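Local coordinates for putative oxygenase (Streptomyces viridochromogenes Tue57, PDB 4XAA), which is probably an iron- and 2-oxoglutarate-dependent oxygenase of the phytanoyl-CoA dioxygenase family, linked to oxidative cyclization in orthosomycin biosynthesis, at residues D54-F59 against Y70-L75; V105-A110 against E213-A218; D144-H149 against V180-G185. One frame throughout, in Å; residues are numbered along the deposited sequence.

Contact 1. Residues D54-F59 against Y70-L75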
ATOM      1  N   ASP A  54      -4.784  15.897 -11.987  1.00 44.39           N
ATOM      2  CA  ASP A  54      -4.483  16.148 -10.595  1.00 46.86           C
ATOM      3  C   ASP A  54      -4.243  14.855  -9.830  1.00 44.09           C
ATOM      4  O   ASP A  54      -3.340  14.787  -9.000  1.00 43.59           O
ATOM      5  CB  ASP A  54      -5.606  16.948  -9.944  1.00 51.38           C
ATOM      6  CG  ASP A  54      -5.156  17.643  -8.671  1.00 60.38           C
ATOM      7  OD1 ASP A  54      -4.442  18.676  -8.781  1.00 54.64           O
ATOM      8  OD2 ASP A  54      -5.517  17.152  -7.569  1.00 52.87           O
ATOM      9  N   ASP A  55      -5.042  13.833 -10.120  1.00 43.73           N
ATOM     10  CA  ASP A  55      -4.887  12.532  -9.467  1.00 43.50           C
ATOM     11  C   ASP A  55      -3.642  11.742  -9.885  1.00 42.78           C
ATOM     12  O   ASP A  55      -3.260  10.788  -9.203  1.00 43.86           O
ATOM     13  CB  ASP A  55      -6.127  11.674  -9.709  1.00 45.65           C
ATOM     14  CG  ASP A  55      -7.334  12.199  -8.978  1.00 45.88           C
ATOM     15  OD1 ASP A  55      -7.144  12.677  -7.839  1.00 39.35           O
ATOM     16  OD2 ASP A  55      -8.454  12.156  -9.551  1.00 43.44           O
ATOM     17  N   TYR A  56      -3.008  12.116 -10.991  1.00 44.07           N
ATOM     18  CA  TYR A  56      -1.756  11.462 -11.381  1.00 42.00           C
ATOM     19  C   TYR A  56      -0.536  12.184 -10.778  1.00 45.30           C
ATOM     20  O   TYR A  56      -0.024  13.145 -11.351  1.00 46.99           O
ATOM     21  CB  TYR A  56      -1.633  11.403 -12.898  1.00 41.02           C
ATOM     22  CG  TYR A  56      -2.483  10.339 -13.558  1.00 46.39           C
ATOM     23  CD1 TYR A  56      -3.864  10.375 -13.477  1.00 41.86           C
ATOM     24  CD2 TYR A  56      -1.902   9.310 -14.284  1.00 44.62           C
ATOM     25  CE1 TYR A  56      -4.635   9.421 -14.087  1.00 43.94           C
ATOM     26  CE2 TYR A  56      -2.678   8.342 -14.906  1.00 43.14           C
ATOM     27  CZ  TYR A  56      -4.039   8.403 -14.804  1.00 42.41           C
ATOM     28  OH  TYR A  56      -4.824   7.451 -15.415  1.00 43.90           O
ATOM     29  N   TRP A  57      -0.087  11.727  -9.614  1.00 43.19           N
ATOM     30  CA  TRP A  57       1.037  12.361  -8.922  1.00 43.61           C
ATOM     31  C   TRP A  57       2.358  11.920  -9.510  1.00 44.31           C
ATOM     32  O   TRP A  57       2.632  10.720  -9.595  1.00 41.73           O
ATOM     33  CB  TRP A  57       1.039  12.031  -7.433  1.00 41.44           C
ATOM     34  CG  TRP A  57      -0.150  12.498  -6.701  1.00 39.57           C
ATOM     35  CD1 TRP A  57      -1.282  13.027  -7.230  1.00 37.70           C
ATOM     36  CD2 TRP A  57      -0.343  12.460  -5.284  1.00 40.32           C
ATOM     37  NE1 TRP A  57      -2.167  13.323  -6.236  1.00 41.91           N
ATOM     38  CE2 TRP A  57      -1.617  12.987  -5.027  1.00 38.54           C
ATOM     39  CE3 TRP A  57       0.438  12.014  -4.209  1.00 42.69           C
ATOM     40  CZ2 TRP A  57      -2.136  13.095  -3.739  1.00 40.75           C
ATOM     41  CZ3 TRP A  57      -0.072  12.127  -2.931  1.00 43.68           C
ATOM     42  CH2 TRP A  57      -1.352  12.662  -2.706  1.00 41.61           C
ATOM     43  N   ASN A  58       3.180  12.900  -9.877  1.00 42.36           N
ATOM     44  CA  ASN A  58       4.440  12.652 -10.560  1.00 44.78           C
ATOM     45  C   ASN A  58       5.525  13.663 -10.170  1.00 49.13           C
ATOM     46  O   ASN A  58       5.220  14.780  -9.761  1.00 46.48           O
ATOM     47  CB  ASN A  58       4.221  12.687 -12.071  1.00 46.40           C
ATOM     48  CG  ASN A  58       3.704  14.041 -12.553  1.00 49.66           C
ATOM     49  OD1 ASN A  58       4.484  14.923 -12.921  1.00 48.86           O
ATOM     50  ND2 ASN A  58       2.388  14.210 -12.543  1.00 44.11           N
ATOM     51  N   PHE A  59       6.793  13.272 -10.277  1.00 47.09           N
ATOM     52  CA  PHE A  59       7.860  14.254 -10.156  1.00 49.58           C
ATOM     53  C   PHE A  59       8.645  14.365 -11.455  1.00 50.68           C
ATOM     54  O   PHE A  59       8.743  13.403 -12.216  1.00 50.27           O
ATOM     55  CB  PHE A  59       8.788  13.930  -8.983  1.00 47.11           C
ATOM     56  CG  PHE A  59       9.461  12.585  -9.066  1.00 52.90           C
ATOM     57  CD1 PHE A  59      10.650  12.430  -9.760  1.00 51.08           C
ATOM     58  CD2 PHE A  59       8.936  11.489  -8.400  1.00 43.64           C
ATOM     59  CE1 PHE A  59      11.283  11.206  -9.816  1.00 44.51           C
ATOM     60  CE2 PHE A  59       9.568  10.272  -8.454  1.00 49.47           C
ATOM     61  CZ  PHE A  59      10.743  10.131  -9.160  1.00 45.88           C
ATOM     62  N   TYR A  70       4.134   8.229  -9.771  1.00 40.94           N
ATOM     63  CA  TYR A  70       4.278   7.398  -8.582  1.00 41.47           C
ATOM     64  C   TYR A  70       2.955   7.172  -7.851  1.00 41.85           C
ATOM     65  O   TYR A  70       2.883   6.351  -6.945  1.00 41.24           O
ATOM     66  CB  TYR A  70       5.322   7.984  -7.621  1.00 40.01           C
ATOM     67  CG  TYR A  70       5.015   9.357  -7.066  1.00 46.41           C
ATOM     68  CD1 TYR A  70       4.269   9.512  -5.903  1.00 43.53           C
ATOM     69  CD2 TYR A  70       5.498  10.503  -7.691  1.00 42.51           C
ATOM     70  CE1 TYR A  70       3.995  10.773  -5.391  1.00 42.36           C
ATOM     71  CE2 TYR A  70       5.230  11.755  -7.192  1.00 42.12           C
ATOM     72  CZ  TYR A  70       4.476  11.891  -6.041  1.00 44.27           C
ATOM     73  OH  TYR A  70       4.219  13.152  -5.536  1.00 44.82           O
ATOM     74  N   ARG A  71       1.900   7.871  -8.252  1.00 41.61           N
ATOM     75  CA  ARG A  71       0.596   7.611  -7.657  1.00 42.23           C
ATOM     76  C   ARG A  71      -0.570   8.003  -8.546  1.00 39.58           C
ATOM     77  O   ARG A  71      -0.521   8.983  -9.275  1.00 42.47           O
ATOM     78  CB  ARG A  71       0.467   8.326  -6.313  1.00 37.61           C
ATOM     79  CG  ARG A  71      -0.751   7.940  -5.508  1.00 35.44           C
ATOM     80  CD  ARG A  71      -0.829   8.812  -4.311  1.00 38.51           C
ATOM     81  NE  ARG A  71      -1.826   8.433  -3.314  1.00 42.33           N
ATOM     82  CZ  ARG A  71      -1.537   7.803  -2.177  1.00 41.92           C
ATOM     83  NH1 ARG A  71      -0.290   7.450  -1.888  1.00 35.97           N
ATOM     84  NH2 ARG A  71      -2.499   7.530  -1.318  1.00 44.64           N
ATOM     85  N   VAL A  72      -1.607   7.184  -8.501  1.00 40.16           N
ATOM     86  CA  VAL A  72      -2.904   7.574  -8.991  1.00 40.57           C
ATOM     87  C   VAL A  72      -3.829   7.685  -7.784  1.00 40.82           C
ATOM     88  O   VAL A  72      -4.126   6.703  -7.123  1.00 39.04           O
ATOM     89  CB  VAL A  72      -3.456   6.596 -10.005  1.00 40.45           C
ATOM     90  CG1 VAL A  72      -4.750   7.143 -10.578  1.00 41.55           C
ATOM     91  CG2 VAL A  72      -2.450   6.378 -11.114  1.00 40.16           C
ATOM     92  N   HIS A  73      -4.243   8.913  -7.491  1.00 43.79           N
ATOM     93  CA  HIS A  73      -5.018   9.225  -6.301  1.00 39.60           C
ATOM     94  C   HIS A  73      -6.473   9.054  -6.637  1.00 38.91           C
ATOM     95  O   HIS A  73      -6.825   8.999  -7.813  1.00 41.38           O
ATOM     96  CB  HIS A  73      -4.727  10.650  -5.845  1.00 38.37           C
ATOM     97  CG  HIS A  73      -4.997  10.902  -4.398  1.00 39.50           C
ATOM     98  ND1 HIS A  73      -4.344  10.226  -3.388  1.00 41.64           N
ATOM     99  CD2 HIS A  73      -5.827  11.782  -3.788  1.00 32.80           C
ATOM    100  CE1 HIS A  73      -4.765  10.672  -2.217  1.00 35.79           C
ATOM    101  NE2 HIS A  73      -5.664  11.620  -2.433  1.00 44.03           N
ATOM    102  N   ASN A  74      -7.315   8.961  -5.617  1.00 36.71           N
ATOM    103  CA  ASN A  74      -8.731   8.758  -5.841  1.00 37.92           C
ATOM    104  C   ASN A  74      -8.985   7.629  -6.834  1.00 38.43           C
ATOM    105  O   ASN A  74      -9.699   7.802  -7.818  1.00 41.17           O
ATOM    106  CB  ASN A  74      -9.361  10.054  -6.332  1.00 38.44           C
ATOM    107  CG  ASN A  74      -9.281  11.155  -5.301  1.00 43.02           C
ATOM    108  OD1 ASN A  74      -9.671  10.964  -4.148  1.00 43.73           O
ATOM    109  ND2 ASN A  74      -8.766  12.314  -5.704  1.00 41.64           N
ATOM    110  N   LEU A  75      -8.372   6.477  -6.589  1.00 36.82           N
ATOM    111  CA  LEU A  75      -8.396   5.399  -7.566  1.00 37.62           C
ATOM    112  C   LEU A  75      -9.818   4.940  -7.905  1.00 39.52           C
ATOM    113  O   LEU A  75     -10.099   4.586  -9.047  1.00 40.19           O
ATOM    114  CB  LEU A  75      -7.561   4.218  -7.063  1.00 38.71           C
ATOM    115  CG  LEU A  75      -7.337   3.024  -7.995  1.00 36.52           C
ATOM    116  CD1 LEU A  75      -6.619   3.454  -9.266  1.00 39.00           C
ATOM    117  CD2 LEU A  75      -6.557   1.938  -7.282  1.00 33.48           C
TER

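Contact 2. Residues V105-A110 against E213-A218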
ATOM      1  N   VAL A 105     -15.044   0.592   7.109  1.00 37.75           N
ATOM      2  CA  VAL A 105     -15.508   1.152   5.852  1.00 42.91           C
ATOM      3  C   VAL A 105     -14.294   1.706   5.105  1.00 43.44           C
ATOM      4  O   VAL A 105     -13.406   2.288   5.721  1.00 44.16           O
ATOM      5  CB  VAL A 105     -16.577   2.251   6.083  1.00 43.21           C
ATOM      6  CG1 VAL A 105     -16.873   2.983   4.806  1.00 47.99           C
ATOM      7  CG2 VAL A 105     -17.863   1.639   6.634  1.00 41.11           C
ATOM      8  N   PRO A 106     -14.230   1.490   3.780  1.00 45.71           N
ATOM      9  CA  PRO A 106     -13.106   2.033   3.007  1.00 40.58           C
ATOM     10  C   PRO A 106     -13.114   3.564   3.019  1.00 44.49           C
ATOM     11  O   PRO A 106     -14.186   4.151   2.928  1.00 47.46           O
ATOM     12  CB  PRO A 106     -13.358   1.492   1.598  1.00 37.50           C
ATOM     13  CG  PRO A 106     -14.854   1.274   1.549  1.00 42.84           C
ATOM     14  CD  PRO A 106     -15.193   0.774   2.921  1.00 41.32           C
ATOM     15  N   THR A 107     -11.952   4.201   3.129  1.00 40.47           N
ATOM     16  CA  THR A 107     -11.924   5.648   3.222  1.00 43.84           C
ATOM     17  C   THR A 107     -11.062   6.299   2.145  1.00 43.05           C
ATOM     18  O   THR A 107     -11.060   7.517   2.007  1.00 48.36           O
ATOM     19  CB  THR A 107     -11.430   6.099   4.605  1.00 46.21           C
ATOM     20  OG1 THR A 107     -10.202   5.435   4.909  1.00 45.55           O
ATOM     21  CG2 THR A 107     -12.456   5.742   5.678  1.00 45.66           C
ATOM     22  N   ALA A 108     -10.349   5.485   1.378  1.00 42.75           N
ATOM     23  CA  ALA A 108      -9.420   5.991   0.369  1.00 41.34           C
ATOM     24  C   ALA A 108      -8.860   4.854  -0.470  1.00 40.03           C
ATOM     25  O   ALA A 108      -8.589   3.763   0.023  1.00 40.80           O
ATOM     26  CB  ALA A 108      -8.267   6.775   1.022  1.00 28.58           C
ATOM     27  N   TYR A 109      -8.673   5.140  -1.745  1.00 42.70           N
ATOM     28  CA  TYR A 109      -8.204   4.164  -2.702  1.00 39.58           C
ATOM     29  C   TYR A 109      -7.087   4.790  -3.500  1.00 35.12           C
ATOM     30  O   TYR A 109      -7.256   5.877  -4.046  1.00 37.45           O
ATOM     31  CB  TYR A 109      -9.322   3.735  -3.658  1.00 39.74           C
ATOM     32  CG  TYR A 109     -10.612   3.253  -3.025  1.00 39.83           C
ATOM     33  CD1 TYR A 109     -11.505   4.147  -2.455  1.00 38.65           C
ATOM     34  CD2 TYR A 109     -10.960   1.908  -3.051  1.00 37.02           C
ATOM     35  CE1 TYR A 109     -12.692   3.721  -1.892  1.00 40.13           C
ATOM     36  CE2 TYR A 109     -12.155   1.465  -2.499  1.00 37.84           C
ATOM     37  CZ  TYR A 109     -13.023   2.375  -1.921  1.00 43.77           C
ATOM     38  OH  TYR A 109     -14.218   1.958  -1.371  1.00 37.32           O
ATOM     39  N   ALA A 110      -5.961   4.105  -3.613  1.00 35.08           N
ATOM     40  CA  ALA A 110      -4.874   4.650  -4.403  1.00 38.97           C
ATOM     41  C   ALA A 110      -4.103   3.568  -5.119  1.00 38.06           C
ATOM     42  O   ALA A 110      -3.984   2.436  -4.643  1.00 40.02           O
ATOM     43  CB  ALA A 110      -3.917   5.491  -3.514  1.00 35.22           C
ATOM     44  N   GLU A 213      -7.627   2.211   2.174  1.00 37.60           N
ATOM     45  CA  GLU A 213      -7.653   2.417   3.610  1.00 41.89           C
ATOM     46  C   GLU A 213      -9.014   2.049   4.182  1.00 39.30           C
ATOM     47  O   GLU A 213     -10.033   2.490   3.668  1.00 35.69           O
ATOM     48  CB  GLU A 213      -7.306   3.857   3.947  1.00 39.48           C
ATOM     49  CG  GLU A 213      -7.340   4.159   5.424  1.00 44.03           C
ATOM     50  CD  GLU A 213      -6.882   5.571   5.723  1.00 50.08           C
ATOM     51  OE1 GLU A 213      -5.701   5.884   5.444  1.00 56.56           O
ATOM     52  OE2 GLU A 213      -7.702   6.369   6.223  1.00 51.46           O
ATOM     53  N   TYR A 214      -9.019   1.227   5.228  1.00 36.68           N
ATOM     54  CA  TYR A 214     -10.253   0.835   5.895  1.00 38.12           C
ATOM     55  C   TYR A 214     -10.248   1.315   7.323  1.00 40.79           C
ATOM     56  O   TYR A 214      -9.227   1.214   8.013  1.00 39.97           O
ATOM     57  CB  TYR A 214     -10.459  -0.688   5.874  1.00 38.66           C
ATOM     58  CG  TYR A 214     -10.583  -1.269   4.489  1.00 39.05           C
ATOM     59  CD1 TYR A 214     -11.836  -1.483   3.899  1.00 39.44           C
ATOM     60  CD2 TYR A 214      -9.447  -1.598   3.765  1.00 39.78           C
ATOM     61  CE1 TYR A 214     -11.932  -2.018   2.623  1.00 37.61           C
ATOM     62  CE2 TYR A 214      -9.533  -2.121   2.504  1.00 36.09           C
ATOM     63  CZ  TYR A 214     -10.767  -2.330   1.938  1.00 38.76           C
ATOM     64  OH  TYR A 214     -10.808  -2.846   0.673  1.00 45.07           O
ATOM     65  N   ALA A 215     -11.404   1.792   7.781  1.00 38.92           N
ATOM     66  CA  ALA A 215     -11.472   2.449   9.077  1.00 39.60           C
ATOM     67  C   ALA A 215     -12.668   2.038   9.904  1.00 37.00           C
ATOM     68  O   ALA A 215     -13.755   1.856   9.380  1.00 39.23           O
ATOM     69  CB  ALA A 215     -11.482   3.971   8.887  1.00 34.95           C
ATOM     70  N   ASP A 216     -12.444   1.896  11.206  1.00 38.48           N
ATOM     71  CA  ASP A 216     -13.518   1.923  12.176  1.00 37.93           C
ATOM     72  C   ASP A 216     -14.373   3.138  11.841  1.00 38.83           C
ATOM     73  O   ASP A 216     -13.857   4.248  11.832  1.00 42.35           O
ATOM     74  CB  ASP A 216     -12.958   2.016  13.599  1.00 36.24           C
ATOM     75  CG  ASP A 216     -14.045   2.001  14.673  1.00 40.67           C
ATOM     76  OD1 ASP A 216     -15.230   2.237  14.371  1.00 43.67           O
ATOM     77  OD2 ASP A 216     -13.709   1.754  15.843  1.00 49.80           O
ATOM     78  N   PRO A 217     -15.672   2.931  11.568  1.00 38.59           N
ATOM     79  CA  PRO A 217     -16.582   4.022  11.172  1.00 41.56           C
ATOM     80  C   PRO A 217     -16.707   5.114  12.236  1.00 37.00           C
ATOM     81  O   PRO A 217     -17.026   6.233  11.890  1.00 39.82           O
ATOM     82  CB  PRO A 217     -17.931   3.308  10.949  1.00 38.68           C
ATOM     83  CG  PRO A 217     -17.574   1.884  10.735  1.00 36.85           C
ATOM     84  CD  PRO A 217     -16.347   1.622  11.560  1.00 36.00           C
ATOM     85  N   ALA A 218     -16.428   4.801  13.498  1.00 42.26           N
ATOM     86  CA  ALA A 218     -16.454   5.812  14.558  1.00 39.25           C
ATOM     87  C   ALA A 218     -15.191   6.676  14.576  1.00 39.34           C
ATOM     88  O   ALA A 218     -15.118   7.655  15.306  1.00 44.11           O
ATOM     89  CB  ALA A 218     -16.648   5.152  15.909  1.00 40.93           C
TER

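Contact 3. Residues D144-H149 against V180-G185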
ATOM      1  N   ASP A 144       2.489  -6.967  -8.116  1.00 45.28           N
ATOM      2  CA  ASP A 144       3.803  -7.450  -8.506  1.00 48.50           C
ATOM      3  C   ASP A 144       4.552  -8.149  -7.358  1.00 47.67           C
ATOM      4  O   ASP A 144       4.240  -7.951  -6.173  1.00 44.74           O
ATOM      5  CB  ASP A 144       4.641  -6.295  -9.040  1.00 45.96           C
ATOM      6  CG  ASP A 144       4.103  -5.750 -10.340  1.00 49.51           C
ATOM      7  OD1 ASP A 144       4.199  -6.465 -11.354  1.00 51.31           O
ATOM      8  OD2 ASP A 144       3.583  -4.613 -10.359  1.00 49.70           O
ATOM      9  N   ASP A 145       5.501  -9.002  -7.735  1.00 46.90           N
ATOM     10  CA  ASP A 145       6.574  -9.445  -6.847  1.00 44.59           C
ATOM     11  C   ASP A 145       7.382  -8.229  -6.407  1.00 48.00           C
ATOM     12  O   ASP A 145       7.812  -7.445  -7.240  1.00 53.06           O
ATOM     13  CB  ASP A 145       7.500 -10.435  -7.554  1.00 42.16           C
ATOM     14  CG  ASP A 145       6.880 -11.810  -7.727  1.00 47.68           C
ATOM     15  OD1 ASP A 145       5.642 -11.909  -7.757  1.00 50.04           O
ATOM     16  OD2 ASP A 145       7.638 -12.800  -7.833  1.00 54.43           O
ATOM     17  N   ALA A 146       7.591  -8.067  -5.110  1.00 44.63           N
ATOM     18  CA  ALA A 146       8.392  -6.959  -4.627  1.00 45.58           C
ATOM     19  C   ALA A 146       9.288  -7.377  -3.468  1.00 47.60           C
ATOM     20  O   ALA A 146       8.876  -8.128  -2.589  1.00 49.62           O
ATOM     21  CB  ALA A 146       7.490  -5.807  -4.216  1.00 54.01           C
ATOM     22  N   GLY A 147      10.519  -6.878  -3.476  1.00 52.40           N
ATOM     23  CA  GLY A 147      11.482  -7.180  -2.434  1.00 56.08           C
ATOM     24  C   GLY A 147      12.346  -5.963  -2.162  1.00 58.35           C
ATOM     25  O   GLY A 147      12.085  -4.903  -2.712  1.00 57.93           O
ATOM     26  N   PRO A 148      13.389  -6.119  -1.330  1.00 60.14           N
ATOM     27  CA  PRO A 148      14.230  -5.022  -0.842  1.00 62.47           C
ATOM     28  C   PRO A 148      14.713  -4.054  -1.928  1.00 66.40           C
ATOM     29  O   PRO A 148      14.400  -2.860  -1.849  1.00 68.97           O
ATOM     30  CB  PRO A 148      15.415  -5.756  -0.208  1.00 64.37           C
ATOM     31  CG  PRO A 148      14.869  -7.065   0.200  1.00 60.60           C
ATOM     32  CD  PRO A 148      13.886  -7.429  -0.870  1.00 64.07           C
ATOM     33  N   HIS A 149      15.444  -4.544  -2.927  1.00 64.38           N
ATOM     34  CA  HIS A 149      16.022  -3.648  -3.925  1.00 69.46           C
ATOM     35  C   HIS A 149      15.078  -3.411  -5.103  1.00 69.06           C
ATOM     36  O   HIS A 149      15.509  -3.026  -6.197  1.00 67.07           O
ATOM     37  N   VAL A 180       9.295  -5.762   3.549  1.00 46.96           N
ATOM     38  CA  VAL A 180       8.176  -6.678   3.439  1.00 43.13           C
ATOM     39  C   VAL A 180       8.129  -7.214   2.021  1.00 46.40           C
ATOM     40  O   VAL A 180       7.486  -6.631   1.153  1.00 49.20           O
ATOM     41  CB  VAL A 180       6.828  -6.013   3.804  1.00 43.38           C
ATOM     42  CG1 VAL A 180       5.694  -7.018   3.686  1.00 45.11           C
ATOM     43  CG2 VAL A 180       6.870  -5.474   5.221  1.00 42.57           C
ATOM     44  N   PRO A 181       8.848  -8.321   1.778  1.00 47.89           N
ATOM     45  CA  PRO A 181       8.769  -9.066   0.517  1.00 48.19           C
ATOM     46  C   PRO A 181       7.353  -9.585   0.277  1.00 44.56           C
ATOM     47  O   PRO A 181       6.686 -10.033   1.217  1.00 42.53           O
ATOM     48  CB  PRO A 181       9.751 -10.229   0.726  1.00 44.70           C
ATOM     49  CG  PRO A 181      10.639  -9.790   1.822  1.00 45.49           C
ATOM     50  CD  PRO A 181       9.813  -8.925   2.713  1.00 45.65           C
ATOM     51  N   VAL A 182       6.903  -9.520  -0.971  1.00 44.57           N
ATOM     52  CA  VAL A 182       5.574  -9.996  -1.335  1.00 43.26           C
ATOM     53  C   VAL A 182       5.598 -10.688  -2.692  1.00 41.11           C
ATOM     54  O   VAL A 182       6.422 -10.381  -3.544  1.00 42.35           O
ATOM     55  CB  VAL A 182       4.538  -8.835  -1.384  1.00 42.37           C
ATOM     56  CG1 VAL A 182       4.478  -8.087  -0.046  1.00 39.86           C
ATOM     57  CG2 VAL A 182       4.867  -7.872  -2.514  1.00 43.48           C
ATOM     58  N   SER A 183       4.693 -11.636  -2.894  1.00 44.63           N
ATOM     59  CA  SER A 183       4.433 -12.141  -4.236  1.00 44.96           C
ATOM     60  C   SER A 183       3.184 -11.461  -4.767  1.00 42.03           C
ATOM     61  O   SER A 183       2.353 -11.002  -3.992  1.00 40.93           O
ATOM     62  CB  SER A 183       4.252 -13.658  -4.237  1.00 40.35           C
ATOM     63  OG  SER A 183       5.033 -14.261  -3.222  1.00 47.77           O
ATOM     64  N   GLN A 184       3.054 -11.400  -6.085  1.00 42.71           N
ATOM     65  CA  GLN A 184       1.840 -10.908  -6.711  1.00 40.17           C
ATOM     66  C   GLN A 184       0.618 -11.643  -6.150  1.00 43.28           C
ATOM     67  O   GLN A 184       0.570 -12.865  -6.126  1.00 40.13           O
ATOM     68  CB  GLN A 184       1.925 -11.074  -8.227  1.00 43.17           C
ATOM     69  CG  GLN A 184       0.591 -10.947  -8.934  1.00 49.57           C
ATOM     70  CD  GLN A 184       0.701 -11.036 -10.452  1.00 50.87           C
ATOM     71  OE1 GLN A 184       1.756 -10.786 -11.036  1.00 46.54           O
ATOM     72  NE2 GLN A 184      -0.408 -11.384 -11.096  1.00 53.53           N
ATOM     73  N   GLY A 185      -0.352 -10.881  -5.666  1.00 47.96           N
ATOM     74  CA  GLY A 185      -1.541 -11.449  -5.068  1.00 41.53           C
ATOM     75  C   GLY A 185      -1.567 -11.267  -3.567  1.00 41.38           C
ATOM     76  O   GLY A 185      -2.631 -11.313  -2.952  1.00 43.53           O
TER

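Contact 1. Residues D54-F59 against Y70-L75
Trp57 turns its CG away from its own carbonyl carbon (chi1 -62°), which lays the indole alongside Arg71, whose chain runs extended from CG to NE. Arg71 CD rides 3.4 Å from Trp57 CE3, over one face of the indole in a CH-pi contact. The six-membered ring of Trp57 makes an offset stack with the imidazole of His73, their planes 23° apart, and Trp57 CZ2 sits over the centre of the His73 ring. Arg71 NE gives a hydrogen bond of 3.1 Å to His73 ND1, near the imidazole plane, fixing that ring's rotation. On the other flank Trp57 CB lies over the Tyr70 ring, 3.7 Å from Tyr70 CZ.

The ladder beneath carries a classic beta bulge: Tyr70 and Arg71 both face Trp57, and Trp57 O takes both their N-H groups, at 2.9 Å from Tyr70 N and 3.2 Å from Arg71 N. Asn74 ND2 hydrogen-bonds Asp55 OD1 at 2.7 Å on the syn side but 33° out of the carboxylate plane, while Gln78 holds OD2.

The hairpin of strands 56-59 and 68-72 forms one margin of the seven-stranded sheet. Tyr56 and Val72 point to the opposite face from Trp57, where Tyr56 packs on Phe46 of helix 29-47 and its OH hydrogen-bonds Leu42 O; Arg71, its side chain about 6 Å from the bound nickel, reaches over strand 105-114, touching Ala110 and Val112.

Contact 2. Residues V105-A110 against E213-A218
Val105 and Ala215 form an antiparallel hydrogen-bonded pair, each N-H reaching the other's carbonyl at 2.9 Å (Val105 N to Ala215 O, Ala215 N to Val105 O), the short strand axes run at 142° to each other, and further along Thr107 N gives a 2.6 Å bond to Glu213 O.

The side-chain link is between Thr107 and Glu213. Thr107 holds OG1 between its backbone N and carbonyl carbon (chi1 51°), where the hydroxyl donates to Glu213 OE2 at 3.0 Å, on the anti side of the carboxylate and 34° out of its plane. The same OE2 forms a salt bridge with Arg128, so two donors grip this one oxygen. Thr107 CG2, the other branch, rests 3.8 Å from Ala215 CB. On the face that carries Pro106 and Tyr214, Pro106 CB approaches the tyrosine ring at Tyr214 CE1, 3.9 Å away, and that ring goes on to pack against Leu92, Ala93 and Ala96 of helix 90-100.

The pair belongs to the larger sheet of the double-stranded beta-helix, with helix 90-100 against the Tyr214 face and Glu213 on the face turned to the metal; the Glu213 side chain is about 8 Å from the bound nickel.

Contact 3. Residues D144-H149 against V180-G185
Ala146 and Val182 meet methyl to methyl, Ala146 CB lying 3.7 Å from Val182 CG2. That branch of the valine stands between its own backbone N and carbonyl carbon, and from there Val182 CG2 also comes within 3.7 Å of Asp144 O, so a single methyl packs against two residues of the facing segment. Around this apolar touch, Val182 adds Val188 of strand 186-191 and Asn22 of strand 20-25, while Ala146 leans on Cys152.

The same two residues are joined through their backbones as an antiparallel hydrogen-bonded pair: Ala146 N reaches Val182 O at 3.0 Å, and Val182 N returns to Ala146 O at 2.9 Å. Ala146 O also receives a CA-H...O contact from Pro181 CA at 3.2 Å. This is a single bridge between two loops and does not grow into a regular strand pair. One loop follows strand 136-142 and the other leads into strand 186-191, strands that lie side by side in the larger sheet of the double-stranded beta-helix, and the pairing carries their antiparallel course a little past the strand ends.

Asp145 works differently, with its carboxylate against a main-chain N-H. Its CG is set beside its own backbone N (chi1 -74°), and although the CB leaves the backbone directed away from 180-185, the carboxylate turns back so that Asp145 OD1 accepts from Gln184 N at 3.1 Å. The bond is nearly straight at the hydrogen, 166°, but it reaches the anti side of the carboxylate, 32° out of its plane. Gln184 CB lies 3.8 Å from the same Asp145 OD1, and the rest of its extended chain runs to Ile32 and Lys36 of helix 29-47. Asp144 turns its own carboxylate the other way, into a salt bridge with Arg208.

Contacts 1 and 2 belong to the same seven-stranded sheet and touch directly: strands 68-72 and 105-114 are neighbours, and Leu75 N lies 2.8 Å from Tyr109 O in a probable hydrogen bond. Contact 3 stays about 12 Å from both by nearest atoms, nested along the chain inside the loop that contact 2 closes, and across the chain's centre from it. None is wholly core: contact 1 is a surface hairpin ruled by aromatic and arginine packing, contact 2 a partly buried strand pair with a hydroxyl-to-carboxylate bond on the nickel side, and contact 3 a partly buried loop pairing made mostly by backbone bonds.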